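Local coordinates for protein inorganic pyrophosphatase (Shewanella sp. AS-11, PDB 6LL8) that probably hydrolyses inorganic diphosphate to two phosphates, using divalent metal ions held at its active site, at residues S3-P12 against E32-E41. Residues are numbered along the deposited sequence; the frame is centred on the assembly and turned at random.
With MG (magnesium ion), chain C.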
loop_
_atom_site.group_PDB
_atom_site.type_symbol
_atom_site.label_atom_id
_atom_site.label_comp_id
_atom_site.label_asym_id
_atom_site.label_seq_id
_atom_site.Cartn_x
_atom_site.Cartn_y
_atom_site.Cartn_z
ATOM N N SER A 3 25.428 0.089 -5.011
ATOM C CA SER A 3 24.323 -0.558 -4.241
ATOM C C SER A 3 23.075 -0.614 -5.098
ATOM O O SER A 3 22.858 0.333 -5.851
ATOM C CB SER A 3 23.998 0.209 -2.975
ATOM O OG SER A 3 25.018 0.108 -1.987
ATOM N N MET A 4 22.296 -1.660 -4.944
ATOM C CA MET A 4 20.911 -1.655 -5.438
ATOM C C MET A 4 20.092 -0.697 -4.585
ATOM O O MET A 4 20.419 -0.460 -3.411
ATOM C CB MET A 4 20.305 -3.059 -5.399
ATOM C CG MET A 4 19.948 -3.560 -4.005
ATOM S SD MET A 4 19.335 -5.237 -3.961
ATOM C CE MET A 4 20.897 -6.122 -3.914
ATOM N N TYR A 5 19.016 -0.206 -5.155
ATOM C CA TYR A 5 18.013 0.560 -4.404
ATOM C C TYR A 5 16.802 -0.311 -4.193
ATOM O O TYR A 5 16.289 -0.920 -5.130
ATOM C CB TYR A 5 17.650 1.841 -5.145
ATOM C CG TYR A 5 18.754 2.853 -5.111
ATOM C CD1 TYR A 5 18.861 3.741 -4.066
ATOM C CD2 TYR A 5 19.671 2.939 -6.133
ATOM C CE1 TYR A 5 19.879 4.668 -4.007
ATOM C CE2 TYR A 5 20.690 3.870 -6.088
ATOM C CZ TYR A 5 20.794 4.738 -5.030
ATOM O OH TYR A 5 21.788 5.669 -4.997
ATOM N N VAL A 6 16.319 -0.318 -2.965
ATOM C CA VAL A 6 15.123 -1.067 -2.558
ATOM C C VAL A 6 14.002 -0.069 -2.378
ATOM O O VAL A 6 14.149 0.842 -1.542
ATOM C CB VAL A 6 15.387 -1.869 -1.275
ATOM C CG1 VAL A 6 14.178 -2.745 -0.991
ATOM C CG2 VAL A 6 16.656 -2.700 -1.380
ATOM N N VAL A 7 12.943 -0.159 -3.170
ATOM C CA VAL A 7 11.958 0.941 -3.199
ATOM C C VAL A 7 10.564 0.387 -3.490
ATOM O O VAL A 7 10.352 -0.432 -4.391
ATOM C CB VAL A 7 12.390 2.037 -4.159
ATOM C CG1 VAL A 7 12.486 1.548 -5.558
ATOM C CG2 VAL A 7 11.477 3.236 -4.088
ATOM N N GLY A 8 9.628 0.901 -2.717
ATOM C CA GLY A 8 8.215 0.558 -2.850
ATOM C C GLY A 8 7.461 1.495 -3.754
ATOM O O GLY A 8 8.027 2.217 -4.562
ATOM N N HIS A 9 6.142 1.425 -3.666
ATOM C CA HIS A 9 5.312 2.146 -4.638
ATOM C C HIS A 9 5.381 3.651 -4.457
ATOM O O HIS A 9 5.587 4.164 -3.352
ATOM C CB HIS A 9 3.864 1.627 -4.670
ATOM C CG HIS A 9 3.119 1.517 -3.378
ATOM N ND1 HIS A 9 2.596 2.603 -2.693
ATOM C CD2 HIS A 9 2.750 0.421 -2.670
ATOM C CE1 HIS A 9 1.963 2.120 -1.596
ATOM N NE2 HIS A 9 2.042 0.795 -1.553
ATOM N N LYS A 10 5.068 4.357 -5.544
ATOM C CA LYS A 10 4.693 5.764 -5.473
ATOM C C LYS A 10 3.639 5.939 -4.389
ATOM O O LYS A 10 2.800 5.072 -4.196
ATOM C CB LYS A 10 4.167 6.234 -6.823
ATOM C CG LYS A 10 5.201 6.509 -7.896
ATOM C CD LYS A 10 4.610 7.110 -9.146
ATOM C CE LYS A 10 5.662 7.621 -10.098
ATOM N NZ LYS A 10 4.967 8.267 -11.244
ATOM N N ILE A 11 3.687 7.084 -3.733
ATOM C CA ILE A 11 2.773 7.364 -2.598
ATOM C C ILE A 11 2.937 6.225 -1.601
ATOM O O ILE A 11 2.062 5.387 -1.353
ATOM C CB ILE A 11 1.327 7.640 -3.022
ATOM C CG1 ILE A 11 1.343 8.761 -4.084
ATOM C CG2 ILE A 11 0.503 8.020 -1.791
ATOM C CD1 ILE A 11 0.017 9.192 -4.554
ATOM N N PRO A 12 4.144 6.096 -1.037
ATOM C CA PRO A 12 4.448 4.906 -0.238
ATOM C C PRO A 12 3.614 4.880 1.036
ATOM O O PRO A 12 3.396 5.892 1.686
ATOM C CB PRO A 12 5.918 5.071 0.087
ATOM C CG PRO A 12 6.193 6.539 -0.034
ATOM C CD PRO A 12 5.302 6.993 -1.184
ATOM N N GLU A 32 25.302 -8.073 -0.198
ATOM C CA GLU A 32 24.695 -7.576 -1.458
ATOM C C GLU A 32 24.338 -6.117 -1.231
ATOM O O GLU A 32 23.273 -5.788 -0.729
ATOM C CB GLU A 32 23.472 -8.410 -1.809
ATOM C CG GLU A 32 23.829 -9.846 -2.113
ATOM C CD GLU A 32 22.659 -10.721 -2.512
ATOM O OE1 GLU A 32 21.721 -10.201 -3.097
ATOM O OE2 GLU A 32 22.733 -11.931 -2.222
ATOM N N PRO A 33 25.261 -5.191 -1.507
ATOM C CA PRO A 33 25.086 -3.790 -1.139
ATOM C C PRO A 33 23.725 -3.241 -1.570
ATOM O O PRO A 33 23.335 -3.363 -2.734
ATOM C CB PRO A 33 26.257 -3.107 -1.839
ATOM C CG PRO A 33 27.329 -4.159 -1.752
ATOM C CD PRO A 33 26.616 -5.449 -2.025
ATOM N N ALA A 34 23.064 -2.574 -0.634
ATOM C CA ALA A 34 21.688 -2.101 -0.835
ATOM C C ALA A 34 21.459 -0.789 -0.108
ATOM O O ALA A 34 22.039 -0.554 0.974
ATOM C CB ALA A 34 20.689 -3.141 -0.378
ATOM N N ILE A 35 20.571 0.015 -0.637
ATOM C CA ILE A 35 20.121 1.297 -0.053
ATOM C C ILE A 35 18.595 1.290 -0.111
ATOM O O ILE A 35 18.021 1.125 -1.184
ATOM C CB ILE A 35 20.692 2.498 -0.816
ATOM C CG1 ILE A 35 22.215 2.504 -0.750
ATOM C CG2 ILE A 35 20.104 3.793 -0.281
ATOM C CD1 ILE A 35 22.856 3.426 -1.738
ATOM N N ALA A 36 17.939 1.549 1.013
ATOM C CA ALA A 36 16.486 1.770 1.055
ATOM C C ALA A 36 16.140 3.144 0.509
ATOM O O ALA A 36 16.820 4.138 0.827
ATOM C CB ALA A 36 15.963 1.631 2.447
ATOM N N ALA A 37 15.097 3.245 -0.281
ATOM C CA ALA A 37 14.677 4.523 -0.835
ATOM C C ALA A 37 13.161 4.637 -0.799
ATOM O O ALA A 37 12.442 3.659 -0.537
ATOM C CB ALA A 37 15.228 4.721 -2.219
ATOM N N ARG A 38 12.689 5.830 -1.103
ATOM C CA ARG A 38 11.260 6.135 -1.171
ATOM C C ARG A 38 10.980 7.096 -2.328
ATOM O O ARG A 38 11.814 7.954 -2.634
ATOM C CB ARG A 38 10.728 6.714 0.129
ATOM C CG ARG A 38 11.353 8.034 0.548
ATOM C CD ARG A 38 10.939 8.434 1.951
ATOM N NE ARG A 38 11.741 9.539 2.437
ATOM C CZ ARG A 38 11.452 10.825 2.367
ATOM N NH1 ARG A 38 10.322 11.249 1.855
ATOM N NH2 ARG A 38 12.312 11.687 2.876
ATOM N N LEU A 39 9.789 6.985 -2.884
ATOM C CA LEU A 39 9.325 7.813 -4.020
ATOM C C LEU A 39 8.446 8.969 -3.581
ATOM O O LEU A 39 7.966 9.687 -4.448
ATOM C CB LEU A 39 8.554 6.940 -4.984
ATOM C CG LEU A 39 9.382 5.975 -5.799
ATOM C CD1 LEU A 39 8.535 4.944 -6.550
ATOM C CD2 LEU A 39 10.253 6.728 -6.793
ATOM N N GLY A 40 8.212 9.139 -2.299
ATOM C CA GLY A 40 7.351 10.212 -1.805
ATOM C C GLY A 40 7.573 10.432 -0.338
ATOM O O GLY A 40 8.379 9.751 0.289
ATOM N N GLU A 41 6.826 11.382 0.190
ATOM C CA GLU A 41 6.797 11.686 1.625
ATOM C C GLU A 41 6.098 10.569 2.384
ATOM O O GLU A 41 5.389 9.743 1.820
ATOM C CB GLU A 41 6.092 13.020 1.865
ATOM C CG GLU A 41 6.779 14.182 1.156
ATOM C CD GLU A 41 8.224 14.649 1.451
ATOM O OE1 GLU A 41 9.038 14.026 2.212
ATOM O OE2 GLU A 41 8.573 15.693 0.868
HETATM MG MG MG C . 1.576 -0.647 0.064
HETATM O O HOH W 1 9.869 2.656 -0.413
HETATM O O HOH W 2 8.344 4.557 -2.264
HETATM O O HOH W 3 5.162 9.338 -4.569
HETATM O O HOH W 4 3.078 8.586 1.173
#
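The ring of Tyr5 lies alongside Ile35, the two side chains pointing the same way, with CE1 of Tyr5 3.8 Å from CG2 of Ile35; Ile35 CG2 and Ala37 CB meet the ring obliquely, and Lys61 adds a cation-pi contact. Ile11 O lies in plane at the edge of the His9 ring, weakly bonded to ND1; the stronger bond from ND1, to Lys10 O at 2.9 Å, holds the ring's rotation and leaves NE2 for magnesium, 2.2 Å away. Parallel strands 4-7 and 34-38, joined through helix 14-29 in a beta-alpha-beta crossover, are paired by backbone bonds that start at Pro33 O, just before strand 34-38, with Met4 N and run to Ala37 N with Val6 O (2.9 Å). On the sheet side opposite Tyr5, Met4 CG rests 3.7 Å from Ala34 CB. Past Val7 water takes over: one bridges Gly8 N and Ala37 O, another Leu39 N and His9 O. Leu39 CD1 packs 3.4 Å from Gly8 O; Val7 CG2, anti to its own N, meets Leu39 CG. Direct bonds thus join the strands, whereas water bridges and Leu39 packing link the loop carrying His9, which shares its magnesium with Asp13 and Asp73 beside the bound imidodiphosphate.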